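Local coordinates for protein serpin (Taeniopygia guttata, PDB 5HGC) that probably inhibits serine proteases and carries a bound cortisol-type steroid, at residues A[149-154]-A[171-175]; A[100-106]-A[166-172]; A[221-225]-A[236-241]; A[354-358]-A[369-374]. All blocks are in the same frame, centred on the assembly; numbering follows the deposited sequence.

Contact 1: A[149-154]-A[171-175]; sequences KTHGKI and SFVYF
The ring carbon CG of Y174 stands opposite its own backbone N (chi1 165°), and K153 bends at chi2 (-65°), which lays the lysine chain along one face of the tyrosine ring. The setting is the serpin fold, where the end of helix F packs on strand 3 of beta-sheet A. Helix 135-149 closes with a Schellman motif whose C-prime residue is H151. A type I' turn from T150 to K153 then brings the chain back toward the strand. K153 CG sits 3.7 Å from the Y174 ring centroid and almost exactly over it, a CH-pi contact. K153 CB lies nearer the root of the ring and CD nearer CZ. The hydroxyl at the far end of Y174 is hydrogen-bonded to D324. Just after the turn, the I154 N-H donates to T150 OG1 over 2.8 Å, and OG1 also bonds to I146 O. These bonds hold the T150 methyl toward F172, where CG2 meets the ring edge 3.7 Å from CD2. K149 CB comes to the same edge, 4.0 Å from F172 CE2. I154 reaches between the two aromatic residues. Its CD1 is 4.2 Å from F172 CB and 3.7 Å from V173 O.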
loop_
_atom_site.group_PDB
_atom_site.type_symbol
_atom_site.label_atom_id
_atom_site.label_comp_id
_atom_site.label_asym_id
_atom_site.label_seq_id
_atom_site.Cartn_x
_atom_site.Cartn_y
_atom_site.Cartn_z
ATOM N N LYS A 149 18.574 2.087 0.174
ATOM C CA LYS A 149 17.526 3.086 -0.001
ATOM C C LYS A 149 16.574 3.017 1.220
ATOM O O LYS A 149 16.032 4.031 1.638
ATOM C CB LYS A 149 16.822 2.791 -1.350
ATOM C CG LYS A 149 16.325 3.938 -2.223
ATOM C CD LYS A 149 17.118 5.230 -2.148
ATOM C CE LYS A 149 16.654 6.237 -3.194
ATOM N NZ LYS A 149 15.363 6.999 -3.076
ATOM N N THR A 150 16.436 1.839 1.833
ATOM C CA THR A 150 15.434 1.634 2.881
ATOM C C THR A 150 16.086 1.535 4.241
ATOM O O THR A 150 15.487 1.029 5.182
ATOM C CB THR A 150 14.486 0.408 2.640
ATOM O OG1 THR A 150 15.214 -0.814 2.695
ATOM C CG2 THR A 150 13.747 0.500 1.304
ATOM N N HIS A 151 17.310 2.047 4.341
ATOM C CA HIS A 151 18.121 1.974 5.581
ATOM C C HIS A 151 18.081 0.589 6.215
ATOM O O HIS A 151 18.025 0.463 7.419
ATOM C CB HIS A 151 17.769 3.108 6.563
ATOM C CG HIS A 151 18.071 4.471 6.017
ATOM N ND1 HIS A 151 17.493 5.616 6.505
ATOM C CD2 HIS A 151 18.865 4.868 4.990
ATOM C CE1 HIS A 151 17.931 6.661 5.819
ATOM N NE2 HIS A 151 18.766 6.235 4.895
ATOM N N GLY A 152 18.077 -0.440 5.372
ATOM C CA GLY A 152 18.193 -1.773 5.842
ATOM C C GLY A 152 16.881 -2.469 5.935
ATOM O O GLY A 152 16.864 -3.677 5.936
ATOM N N LYS A 153 15.771 -1.734 5.928
ATOM C CA LYS A 153 14.421 -2.314 6.195
ATOM C C LYS A 153 13.859 -3.270 5.171
ATOM O O LYS A 153 12.991 -4.061 5.503
ATOM C CB LYS A 153 13.399 -1.218 6.484
ATOM C CG LYS A 153 13.793 -0.303 7.645
ATOM C CD LYS A 153 13.864 -1.026 9.005
ATOM C CE LYS A 153 14.209 -0.026 10.110
ATOM N NZ LYS A 153 14.154 -0.629 11.467
ATOM N N ILE A 154 14.311 -3.168 3.927
ATOM C CA ILE A 154 13.859 -4.060 2.869
ATOM C C ILE A 154 15.103 -4.494 2.118
ATOM O O ILE A 154 15.884 -3.642 1.675
ATOM C CB ILE A 154 12.924 -3.386 1.852
ATOM C CG1 ILE A 154 11.647 -2.881 2.503
ATOM C CG2 ILE A 154 12.541 -4.378 0.754
ATOM C CD1 ILE A 154 10.670 -2.206 1.531
ATOM N N SER A 171 8.481 -0.795 -7.278
ATOM C CA SER A 171 8.030 0.103 -6.189
ATOM C C SER A 171 8.141 -0.565 -4.848
ATOM O O SER A 171 7.791 -1.747 -4.673
ATOM C CB SER A 171 6.656 0.734 -6.392
ATOM O OG SER A 171 5.696 -0.289 -6.278
ATOM N N PHE A 172 8.647 0.203 -3.891
ATOM C CA PHE A 172 8.833 -0.332 -2.591
ATOM C C PHE A 172 8.619 0.752 -1.560
ATOM O O PHE A 172 8.774 1.929 -1.843
ATOM C CB PHE A 172 10.204 -0.983 -2.479
ATOM C CG PHE A 172 11.327 -0.105 -2.940
ATOM C CD1 PHE A 172 11.581 0.089 -4.323
ATOM C CD2 PHE A 172 12.164 0.532 -2.005
ATOM C CE1 PHE A 172 12.639 0.914 -4.735
ATOM C CE2 PHE A 172 13.234 1.343 -2.433
ATOM C CZ PHE A 172 13.466 1.536 -3.786
ATOM N N VAL A 173 8.282 0.336 -0.351
ATOM C CA VAL A 173 7.891 1.280 0.727
ATOM C C VAL A 173 7.900 0.525 2.030
ATOM O O VAL A 173 7.377 -0.586 2.099
ATOM C CB VAL A 173 6.520 1.960 0.463
ATOM C CG1 VAL A 173 5.452 0.915 0.181
ATOM C CG2 VAL A 173 6.176 2.895 1.595
ATOM N N TYR A 174 8.566 1.117 3.017
ATOM C CA TYR A 174 8.576 0.640 4.398
ATOM C C TYR A 174 7.879 1.725 5.262
ATOM O O TYR A 174 8.063 2.939 5.023
ATOM C CB TYR A 174 10.011 0.394 4.924
ATOM C CG TYR A 174 10.079 0.256 6.449
ATOM C CD1 TYR A 174 9.894 -1.008 7.084
ATOM C CD2 TYR A 174 10.294 1.390 7.285
ATOM C CE1 TYR A 174 9.984 -1.141 8.482
ATOM C CE2 TYR A 174 10.336 1.265 8.690
ATOM C CZ TYR A 174 10.177 0.011 9.267
ATOM O OH TYR A 174 10.235 -0.096 10.624
ATOM N N PHE A 175 7.107 1.286 6.269
ATOM C CA PHE A 175 6.504 2.212 7.197
ATOM C C PHE A 175 6.494 1.611 8.592
ATOM O O PHE A 175 6.332 0.388 8.774
ATOM C CB PHE A 175 5.083 2.595 6.707
ATOM C CG PHE A 175 4.352 3.607 7.587
ATOM C CD1 PHE A 175 4.713 4.980 7.584
ATOM C CD2 PHE A 175 3.308 3.199 8.431
ATOM C CE1 PHE A 175 4.042 5.914 8.399
ATOM C CE2 PHE A 175 2.641 4.133 9.245
ATOM C CZ PHE A 175 3.006 5.498 9.235
#

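Contact 2: A[100-106]-A[166-172]; sequences MNAIFVT and VMLLASF
M100 pairs with F172 through two backbone hydrogen bonds, M100 N to F172 O and F172 N to M100 O. Its CB lies over one face of the F172 ring, off-centre, 3.7 Å from CZ. A bend at chi3 (-60°) turns the M100 methyl back, and M100 CE comes 3.6 Å from F172 CE2. The sulfur stands obliquely to the ring in a Met-aromatic contact. N101 is on the other face, where OD1 lies 3.5 Å from S171 CB. S171 OG itself is hydrogen-bonded to H319. A102 and A170 form the next hydrogen-bonded pair, with A170 N 2.7 Å from A102 O. I103 sends CG2 across to L169 CD1 at 3.6 Å, on the side covered by helix 39-52. F104 and L168 run side by side, and F104 CD1 is 3.9 Å from L168 CD2. The edge of the F104 ring also meets the methyl of A170. Helix 135-149 lies over this second face, touching M100, A102, F104 and F172. V105 lies alongside M167, with V105 CG2 4.1 Å from M167 SD. T106 N ends the pairing with a bond of 2.8 Å to V166 O. This is the antiparallel pairing of strands 2 and 3 in beta-sheet A of the serpin fold, with helix F across one face.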
loop_
_atom_site.group_PDB
_atom_site.type_symbol
_atom_site.label_atom_id
_atom_site.label_comp_id
_atom_site.label_asym_id
_atom_site.label_seq_id
_atom_site.Cartn_x
_atom_site.Cartn_y
_atom_site.Cartn_z
ATOM N N MET A 100 9.107 4.792 -2.791
ATOM C CA MET A 100 10.072 4.921 -3.884
ATOM C C MET A 100 9.744 4.053 -5.083
ATOM O O MET A 100 9.288 2.907 -4.935
ATOM C CB MET A 100 11.471 4.636 -3.371
ATOM C CG MET A 100 11.943 5.686 -2.366
ATOM S SD MET A 100 13.134 5.251 -1.048
ATOM C CE MET A 100 12.345 3.945 -0.073
ATOM N N ASN A 101 9.964 4.654 -6.254
ATOM C CA ASN A 101 9.810 4.085 -7.600
ATOM C C ASN A 101 11.165 4.059 -8.259
ATOM O O ASN A 101 11.895 5.049 -8.165
ATOM C CB ASN A 101 9.005 5.049 -8.448
ATOM C CG ASN A 101 7.567 5.070 -8.058
ATOM O OD1 ASN A 101 7.017 4.030 -7.620
ATOM N ND2 ASN A 101 6.931 6.248 -8.185
ATOM N N ALA A 102 11.526 2.947 -8.888
ATOM C CA ALA A 102 12.752 2.866 -9.678
ATOM C C ALA A 102 12.492 2.010 -10.898
ATOM O O ALA A 102 11.618 1.130 -10.863
ATOM C CB ALA A 102 13.941 2.355 -8.878
ATOM N N ILE A 103 13.197 2.349 -11.988
ATOM C CA ILE A 103 13.277 1.523 -13.176
ATOM C C ILE A 103 14.680 1.052 -13.473
ATOM O O ILE A 103 15.633 1.788 -13.293
ATOM C CB ILE A 103 12.600 2.110 -14.424
ATOM C CG1 ILE A 103 13.221 3.436 -14.850
ATOM C CG2 ILE A 103 11.131 2.267 -14.160
ATOM C CD1 ILE A 103 12.805 3.951 -16.231
ATOM N N PHE A 104 14.785 -0.210 -13.864
ATOM C CA PHE A 104 16.039 -0.816 -14.275
ATOM C C PHE A 104 15.865 -1.226 -15.732
ATOM O O PHE A 104 15.017 -2.096 -16.040
ATOM C CB PHE A 104 16.376 -1.974 -13.339
ATOM C CG PHE A 104 16.550 -1.536 -11.925
ATOM C CD1 PHE A 104 15.418 -1.463 -11.033
ATOM C CD2 PHE A 104 17.838 -1.151 -11.443
ATOM C CE1 PHE A 104 15.599 -1.028 -9.695
ATOM C CE2 PHE A 104 18.020 -0.743 -10.106
ATOM C CZ PHE A 104 16.897 -0.675 -9.240
ATOM N N VAL A 105 16.553 -0.516 -16.628
ATOM C CA VAL A 105 16.300 -0.661 -18.083
ATOM C C VAL A 105 17.557 -1.293 -18.680
ATOM O O VAL A 105 18.702 -0.934 -18.290
ATOM C CB VAL A 105 15.978 0.683 -18.802
ATOM C CG1 VAL A 105 15.603 0.491 -20.299
ATOM C CG2 VAL A 105 14.807 1.371 -18.123
ATOM N N THR A 106 17.362 -2.251 -19.597
ATOM C CA THR A 106 18.495 -2.852 -20.308
ATOM C C THR A 106 19.397 -1.790 -20.931
ATOM O O THR A 106 18.912 -0.820 -21.545
ATOM C CB THR A 106 18.058 -3.848 -21.378
ATOM O OG1 THR A 106 19.192 -4.176 -22.172
ATOM C CG2 THR A 106 16.980 -3.288 -22.278
ATOM N N VAL A 166 13.817 -6.587 -20.335
ATOM C CA VAL A 166 13.951 -5.309 -20.991
ATOM C C VAL A 166 13.933 -4.214 -19.897
ATOM O O VAL A 166 14.880 -3.432 -19.779
ATOM C CB VAL A 166 12.859 -5.189 -22.070
ATOM C CG1 VAL A 166 12.783 -3.797 -22.635
ATOM C CG2 VAL A 166 13.149 -6.161 -23.215
ATOM N N MET A 167 12.870 -4.206 -19.074
ATOM C CA MET A 167 12.686 -3.223 -17.981
ATOM C C MET A 167 12.006 -3.853 -16.767
ATOM O O MET A 167 10.987 -4.550 -16.893
ATOM C CB MET A 167 11.887 -2.015 -18.482
ATOM C CG MET A 167 11.398 -1.104 -17.386
ATOM S SD MET A 167 10.779 0.462 -18.003
ATOM C CE MET A 167 9.341 -0.056 -18.912
ATOM N N LEU A 168 12.625 -3.640 -15.619
ATOM C CA LEU A 168 12.075 -3.908 -14.321
ATOM C C LEU A 168 11.524 -2.598 -13.704
ATOM O O LEU A 168 12.264 -1.639 -13.505
ATOM C CB LEU A 168 13.189 -4.488 -13.432
ATOM C CG LEU A 168 12.799 -4.688 -11.959
ATOM C CD1 LEU A 168 11.651 -5.693 -11.815
ATOM C CD2 LEU A 168 13.955 -5.108 -11.079
ATOM N N LEU A 169 10.228 -2.538 -13.415
ATOM C CA LEU A 169 9.663 -1.416 -12.611
ATOM C C LEU A 169 9.607 -1.869 -11.183
ATOM O O LEU A 169 8.924 -2.841 -10.884
ATOM C CB LEU A 169 8.272 -1.030 -13.101
ATOM C CG LEU A 169 7.491 0.060 -12.364
ATOM C CD1 LEU A 169 8.155 1.433 -12.370
ATOM C CD2 LEU A 169 6.126 0.137 -13.034
ATOM N N ALA A 170 10.363 -1.215 -10.315
ATOM C CA ALA A 170 10.314 -1.504 -8.873
ATOM C C ALA A 170 9.520 -0.409 -8.058
ATOM O O ALA A 170 9.849 0.791 -8.167
ATOM C CB ALA A 170 11.719 -1.642 -8.323
ATOM N N SER A 171 8.481 -0.795 -7.278
ATOM C CA SER A 171 8.030 0.103 -6.189
ATOM C C SER A 171 8.141 -0.565 -4.848
ATOM O O SER A 171 7.791 -1.747 -4.673
ATOM C CB SER A 171 6.656 0.734 -6.392
ATOM O OG SER A 171 5.696 -0.289 -6.278
ATOM N N PHE A 172 8.647 0.203 -3.891
ATOM C CA PHE A 172 8.833 -0.332 -2.591
ATOM C C PHE A 172 8.619 0.752 -1.560
ATOM O O PHE A 172 8.774 1.929 -1.843
ATOM C CB PHE A 172 10.204 -0.983 -2.479
ATOM C CG PHE A 172 11.327 -0.105 -2.940
ATOM C CD1 PHE A 172 11.581 0.089 -4.323
ATOM C CD2 PHE A 172 12.164 0.532 -2.005
ATOM C CE1 PHE A 172 12.639 0.914 -4.735
ATOM C CE2 PHE A 172 13.234 1.343 -2.433
ATOM C CZ PHE A 172 13.466 1.536 -3.786
#

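Contact 3: A[221-225]-A[236-241]; sequences SCTVV and FLVLPA. With HCY ((11alpha,14beta)-11,17,21-trihydroxypregn-4-ene-3,20-dione), chain B.
S221 has left-handed backbone angles (phi 64°, psi 46°), yet it still bonds to A241, whose N-H points to S221 O over 2.8 Å. S221 and C222 both face D217, which makes a G1 beta bulge where strand 211-217 turns into strand 222-228. Beyond the bulge the pairing is regular and antiparallel. T223 with L239 and V225 with L237 are hydrogen-bonded pairs, and L239 N meets T223 O at 2.9 Å in a straight bond. A water lies 3.3 Å from T223 OG1 and donates a weak bond to L239 O. On the other face, C222 SG packs against V238 CG1 at 3.8 Å. This side is covered by L248 and W260 of helices 245-251 and 254-263. V224 puts CG1 opposite its backbone N (chi1 -176°), which brings this methyl 3.9 Å from F236 CD2. The far end of the F236 ring meets the steroid. The ligand atom O4 lies in the ring plane at its edge, 3.7 Å from F236 CE1, and the methyl C18 lies 3.7 Å from CZ. The segments belong to a beta hairpin in sheet B of the serpin fold, with F236 in the wall of the steroid pocket.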
loop_
_atom_site.group_PDB
_atom_site.type_symbol
_atom_site.label_atom_id
_atom_site.label_comp_id
_atom_site.label_asym_id
_atom_site.label_seq_id
_atom_site.Cartn_x
_atom_site.Cartn_y
_atom_site.Cartn_z
ATOM N N SER A 221 -20.658 -8.066 9.518
ATOM C CA SER A 221 -20.231 -8.921 10.655
ATOM C C SER A 221 -18.784 -8.649 11.067
ATOM O O SER A 221 -17.983 -9.584 11.333
ATOM C CB SER A 221 -20.445 -10.410 10.346
ATOM O OG SER A 221 -21.589 -10.585 9.521
ATOM N N CYS A 222 -18.486 -7.353 11.160
ATOM C CA CYS A 222 -17.136 -6.821 11.355
ATOM C C CYS A 222 -17.079 -5.874 12.501
ATOM O O CYS A 222 -17.880 -4.934 12.557
ATOM C CB CYS A 222 -16.780 -5.923 10.173
ATOM S SG CYS A 222 -16.331 -6.846 8.767
ATOM N N THR A 223 -16.067 -6.019 13.331
ATOM C CA THR A 223 -15.777 -5.000 14.303
ATOM C C THR A 223 -14.727 -4.120 13.671
ATOM O O THR A 223 -13.783 -4.629 13.152
ATOM C CB THR A 223 -15.290 -5.648 15.596
ATOM O OG1 THR A 223 -16.334 -6.486 16.094
ATOM C CG2 THR A 223 -14.977 -4.623 16.635
ATOM N N VAL A 224 -14.921 -2.799 13.706
ATOM C CA VAL A 224 -13.974 -1.812 13.185
ATOM C C VAL A 224 -13.413 -1.002 14.340
ATOM O O VAL A 224 -14.187 -0.410 15.084
ATOM C CB VAL A 224 -14.642 -0.858 12.159
ATOM C CG1 VAL A 224 -13.606 0.117 11.539
ATOM C CG2 VAL A 224 -15.372 -1.667 11.075
ATOM N N VAL A 225 -12.084 -0.971 14.486
ATOM C CA VAL A 225 -11.447 -0.091 15.429
ATOM C C VAL A 225 -10.461 0.778 14.662
ATOM O O VAL A 225 -9.669 0.272 13.837
ATOM C CB VAL A 225 -10.746 -0.879 16.555
ATOM C CG1 VAL A 225 -9.979 0.039 17.473
ATOM C CG2 VAL A 225 -11.785 -1.646 17.389
ATOM N N PHE A 236 -7.298 1.660 10.254
ATOM C CA PHE A 236 -8.595 0.919 10.483
ATOM C C PHE A 236 -8.302 -0.554 10.645
ATOM O O PHE A 236 -7.679 -1.149 9.764
ATOM C CB PHE A 236 -9.545 1.038 9.294
ATOM C CG PHE A 236 -10.199 2.395 9.166
ATOM C CD1 PHE A 236 -9.406 3.588 9.008
ATOM C CD2 PHE A 236 -11.603 2.509 9.150
ATOM C CE1 PHE A 236 -10.005 4.854 8.864
ATOM C CE2 PHE A 236 -12.207 3.776 9.011
ATOM C CZ PHE A 236 -11.414 4.941 8.856
ATOM N N LEU A 237 -8.704 -1.130 11.782
ATOM C CA LEU A 237 -8.395 -2.521 12.100
ATOM C C LEU A 237 -9.736 -3.206 12.050
ATOM O O LEU A 237 -10.650 -2.833 12.803
ATOM C CB LEU A 237 -7.783 -2.611 13.479
ATOM C CG LEU A 237 -6.816 -1.479 13.817
ATOM C CD1 LEU A 237 -6.436 -1.494 15.305
ATOM C CD2 LEU A 237 -5.573 -1.574 12.924
ATOM N N VAL A 238 -9.865 -4.175 11.145
ATOM C CA VAL A 238 -11.159 -4.763 10.804
ATOM C C VAL A 238 -11.119 -6.231 11.140
ATOM O O VAL A 238 -10.338 -6.996 10.571
ATOM C CB VAL A 238 -11.485 -4.604 9.323
ATOM C CG1 VAL A 238 -12.892 -5.146 9.006
ATOM C CG2 VAL A 238 -11.349 -3.157 8.929
ATOM N N LEU A 239 -11.956 -6.605 12.093
ATOM C CA LEU A 239 -12.020 -7.964 12.657
ATOM C C LEU A 239 -13.335 -8.554 12.183
ATOM O O LEU A 239 -14.357 -8.177 12.740
ATOM C CB LEU A 239 -11.992 -7.904 14.175
ATOM C CG LEU A 239 -11.841 -9.218 14.912
ATOM C CD1 LEU A 239 -10.557 -9.922 14.493
ATOM C CD2 LEU A 239 -11.818 -8.946 16.395
ATOM N N PRO A 240 -13.320 -9.395 11.115
ATOM C CA PRO A 240 -14.559 -10.080 10.760
ATOM C C PRO A 240 -14.781 -11.276 11.703
ATOM O O PRO A 240 -13.791 -11.880 12.219
ATOM C CB PRO A 240 -14.307 -10.540 9.319
ATOM C CG PRO A 240 -12.841 -10.855 9.319
ATOM C CD PRO A 240 -12.211 -9.800 10.215
ATOM N N ALA A 241 -16.072 -11.580 11.950
ATOM C CA ALA A 241 -16.501 -12.825 12.625
ATOM C C ALA A 241 -15.956 -14.078 11.894
ATOM O O ALA A 241 -15.876 -14.070 10.639
ATOM C CB ALA A 241 -18.013 -12.864 12.642
HETATM C C1 HCY B . -14.324 8.648 1.146
HETATM C C2 HCY B . -14.909 8.454 -0.251
HETATM C C3 HCY B . -13.831 8.347 -1.305
HETATM C C4 HCY B . -12.419 8.106 -0.924
HETATM C C5 HCY B . -12.133 7.648 0.301
HETATM C C6 HCY B . -10.802 6.969 0.539
HETATM C C7 HCY B . -10.140 7.530 1.817
HETATM C C8 HCY B . -11.062 7.719 3.027
HETATM C C9 HCY B . -12.335 8.487 2.608
HETATM C C10 HCY B . -13.106 7.786 1.467
HETATM C C12 HCY B . -12.435 9.607 4.999
HETATM C C11 HCY B . -13.208 9.005 3.805
HETATM C C13 HCY B . -11.194 8.745 5.381
HETATM C C14 HCY B . -10.368 8.507 4.115
HETATM C C15 HCY B . -8.996 8.120 4.613
HETATM C C16 HCY B . -8.797 8.900 5.906
HETATM C C17 HCY B . -10.179 9.490 6.285
HETATM C C18 HCY B . -11.566 7.405 6.082
HETATM C C19 HCY B . -13.578 6.349 1.781
HETATM C C20 HCY B . -10.456 9.438 7.776
HETATM C C21 HCY B . -11.261 10.531 8.447
HETATM O O1 HCY B . -14.150 8.395 -2.476
HETATM O O2 HCY B . -13.901 7.835 4.250
HETATM O O3 HCY B . -10.183 10.909 6.005
HETATM O O4 HCY B . -10.038 8.515 8.459
HETATM O O5 HCY B . -12.056 9.821 9.396
HETATM O O HOH W 1 -15.944 -9.642 15.389
#

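Contact 4: A[354-358]-A[369-374]; sequences PFLML and FIGKIV
I373 and F355 face each other as a hydrogen-bonded antiparallel pair, and I373 has the larger area buried here. Its CB lies over one face of the F355 ring, offset toward the rim, 3.7 Å from CZ. This is a CH-pi contact. The ring reaches across because F355 CG sits between the backbone N and the carbonyl carbon (chi1 63°), which tips the phenyl group toward the neighbouring strand. Both branches of I373 then touch it: CG2 lies 3.8 Å from F355 CE1, while CG1 lies nearer CZ and CE2. The backbones are joined directly beneath, with I373 N 2.9 Å from F355 O. F351 and F273 also meet the F355 ring, and L239 touches its side chain. The two segments are the arms of the beta hairpin formed by strands 355-361 and 366-373, strands 4 and 5 of beta-sheet B in the serpin fold. I373 CD1 points back along its own strand and packs beside the CA of G371, which has no side chain on that face. I373 CD1 is also 4.2 Å from M357 CB. M357 N bonds to G371 O at 3.0 Å, with the donor above the carbonyl plane. On the opposite face, toward helix 12-29, L358 crosses I370, and its CD2 is 4.0 Å from I370 CG2. L356 likewise sets CD2 against K372 CB at 3.8 Å. The extended K372 chain carries NZ on to a salt bridge with E249. At the end of the pairing, P354 CB rests 3.9 Å from V374 CA.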
loop_
_atom_site.group_PDB
_atom_site.type_symbol
_atom_site.label_atom_id
_atom_site.label_comp_id
_atom_site.label_asym_id
_atom_site.label_seq_id
_atom_site.Cartn_x
_atom_site.Cartn_y
_atom_site.Cartn_z
ATOM N N PRO A 354 -7.956 -13.832 12.147
ATOM C CA PRO A 354 -7.558 -12.984 11.019
ATOM C C PRO A 354 -8.368 -11.691 10.865
ATOM O O PRO A 354 -9.590 -11.681 11.098
ATOM C CB PRO A 354 -7.788 -13.898 9.800
ATOM C CG PRO A 354 -7.627 -15.267 10.354
ATOM C CD PRO A 354 -8.355 -15.163 11.670
ATOM N N PHE A 355 -7.661 -10.629 10.452
ATOM C CA PHE A 355 -8.199 -9.261 10.364
ATOM C C PHE A 355 -7.557 -8.461 9.233
ATOM O O PHE A 355 -6.477 -8.807 8.777
ATOM C CB PHE A 355 -7.939 -8.556 11.684
ATOM C CG PHE A 355 -6.474 -8.391 12.016
ATOM C CD1 PHE A 355 -5.759 -9.424 12.655
ATOM C CD2 PHE A 355 -5.809 -7.157 11.730
ATOM C CE1 PHE A 355 -4.418 -9.277 12.954
ATOM C CE2 PHE A 355 -4.478 -6.989 12.095
ATOM C CZ PHE A 355 -3.780 -8.050 12.698
ATOM N N LEU A 356 -8.204 -7.389 8.813
ATOM C CA LEU A 356 -7.618 -6.437 7.916
ATOM C C LEU A 356 -7.001 -5.291 8.683
ATOM O O LEU A 356 -7.517 -4.885 9.759
ATOM C CB LEU A 356 -8.663 -5.875 6.974
ATOM C CG LEU A 356 -9.529 -6.881 6.222
ATOM C CD1 LEU A 356 -10.336 -6.140 5.170
ATOM C CD2 LEU A 356 -8.678 -7.953 5.574
ATOM N N MET A 357 -5.879 -4.781 8.144
ATOM C CA MET A 357 -5.333 -3.502 8.589
ATOM C C MET A 357 -5.225 -2.520 7.381
ATOM O O MET A 357 -4.530 -2.812 6.362
ATOM C CB MET A 357 -4.023 -3.699 9.294
ATOM C CG MET A 357 -3.475 -2.374 9.756
ATOM S SD MET A 357 -2.092 -2.738 10.840
ATOM C CE MET A 357 -1.718 -1.187 11.675
ATOM N N LEU A 358 -5.946 -1.393 7.458
ATOM C CA LEU A 358 -5.971 -0.453 6.337
ATOM C C LEU A 358 -5.409 0.877 6.830
ATOM O O LEU A 358 -5.912 1.455 7.812
ATOM C CB LEU A 358 -7.369 -0.275 5.751
ATOM C CG LEU A 358 -8.225 -1.544 5.657
ATOM C CD1 LEU A 358 -9.636 -1.170 5.254
ATOM C CD2 LEU A 358 -7.632 -2.552 4.683
ATOM N N PHE A 369 -1.789 1.612 2.916
ATOM C CA PHE A 369 -1.504 0.164 2.988
ATOM C C PHE A 369 -2.774 -0.642 3.121
ATOM O O PHE A 369 -3.727 -0.210 3.789
ATOM C CB PHE A 369 -0.592 -0.154 4.174
ATOM C CG PHE A 369 0.790 0.420 4.063
ATOM C CD1 PHE A 369 1.777 -0.242 3.338
ATOM C CD2 PHE A 369 1.128 1.615 4.712
ATOM C CE1 PHE A 369 3.067 0.283 3.246
ATOM C CE2 PHE A 369 2.432 2.149 4.613
ATOM C CZ PHE A 369 3.408 1.474 3.880
ATOM N N ILE A 370 -2.790 -1.815 2.493
ATOM C CA ILE A 370 -3.880 -2.755 2.664
ATOM C C ILE A 370 -3.280 -4.097 3.110
ATOM O O ILE A 370 -2.455 -4.715 2.396
ATOM C CB ILE A 370 -4.748 -2.852 1.398
ATOM C CG1 ILE A 370 -5.492 -1.528 1.171
ATOM C CG2 ILE A 370 -5.751 -4.005 1.513
ATOM C CD1 ILE A 370 -6.340 -1.469 -0.088
ATOM N N GLY A 371 -3.668 -4.538 4.311
ATOM C CA GLY A 371 -3.129 -5.749 4.890
ATOM C C GLY A 371 -4.297 -6.664 5.162
ATOM O O GLY A 371 -5.362 -6.227 5.602
ATOM N N LYS A 372 -4.116 -7.940 4.875
ATOM C CA LYS A 372 -5.010 -8.957 5.332
ATOM C C LYS A 372 -4.038 -9.820 6.088
ATOM O O LYS A 372 -3.126 -10.382 5.486
ATOM C CB LYS A 372 -5.646 -9.697 4.134
ATOM C CG LYS A 372 -6.388 -10.910 4.602
ATOM C CD LYS A 372 -6.963 -11.690 3.484
ATOM C CE LYS A 372 -7.427 -13.043 4.029
ATOM N NZ LYS A 372 -8.142 -13.772 2.940
ATOM N N ILE A 373 -4.168 -9.849 7.409
ATOM C CA ILE A 373 -3.253 -10.578 8.275
ATOM C C ILE A 373 -3.986 -11.838 8.700
ATOM O O ILE A 373 -4.896 -11.762 9.518
ATOM C CB ILE A 373 -2.837 -9.755 9.521
ATOM C CG1 ILE A 373 -2.057 -8.465 9.140
ATOM C CG2 ILE A 373 -1.874 -10.556 10.393
ATOM C CD1 ILE A 373 -2.696 -7.483 8.190
ATOM N N VAL A 374 -3.645 -12.977 8.099
ATOM C CA VAL A 374 -4.155 -14.268 8.562
ATOM C C VAL A 374 -3.172 -14.894 9.567
ATOM O O VAL A 374 -3.564 -15.663 10.428
ATOM C CB VAL A 374 -4.599 -15.227 7.399
ATOM C CG1 VAL A 374 -4.959 -14.447 6.142
ATOM C CG2 VAL A 374 -3.543 -16.233 7.022
#

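Contacts 1 and 2 share S171 and F172 on strand 167-176. Contact 2 is buried strand pairing within sheet A. Contact 1 packs a turn on that sheet by side chains and is partly exposed at K153. Contacts 3 and 4 are buried hairpin pairings in sheet B and lie side by side. Strands 233-240 and 355-361 are neighbours, probably bonded through V238 O to L356 N and F236 N to L358 O. Only contact 3 includes a residue of the steroid pocket. Contact 1 meets contact 4 where F175 and V173 pack on F369, so the two sheets touch there. Contacts 2 and 3 are far apart, with centres about 36 Å from each other.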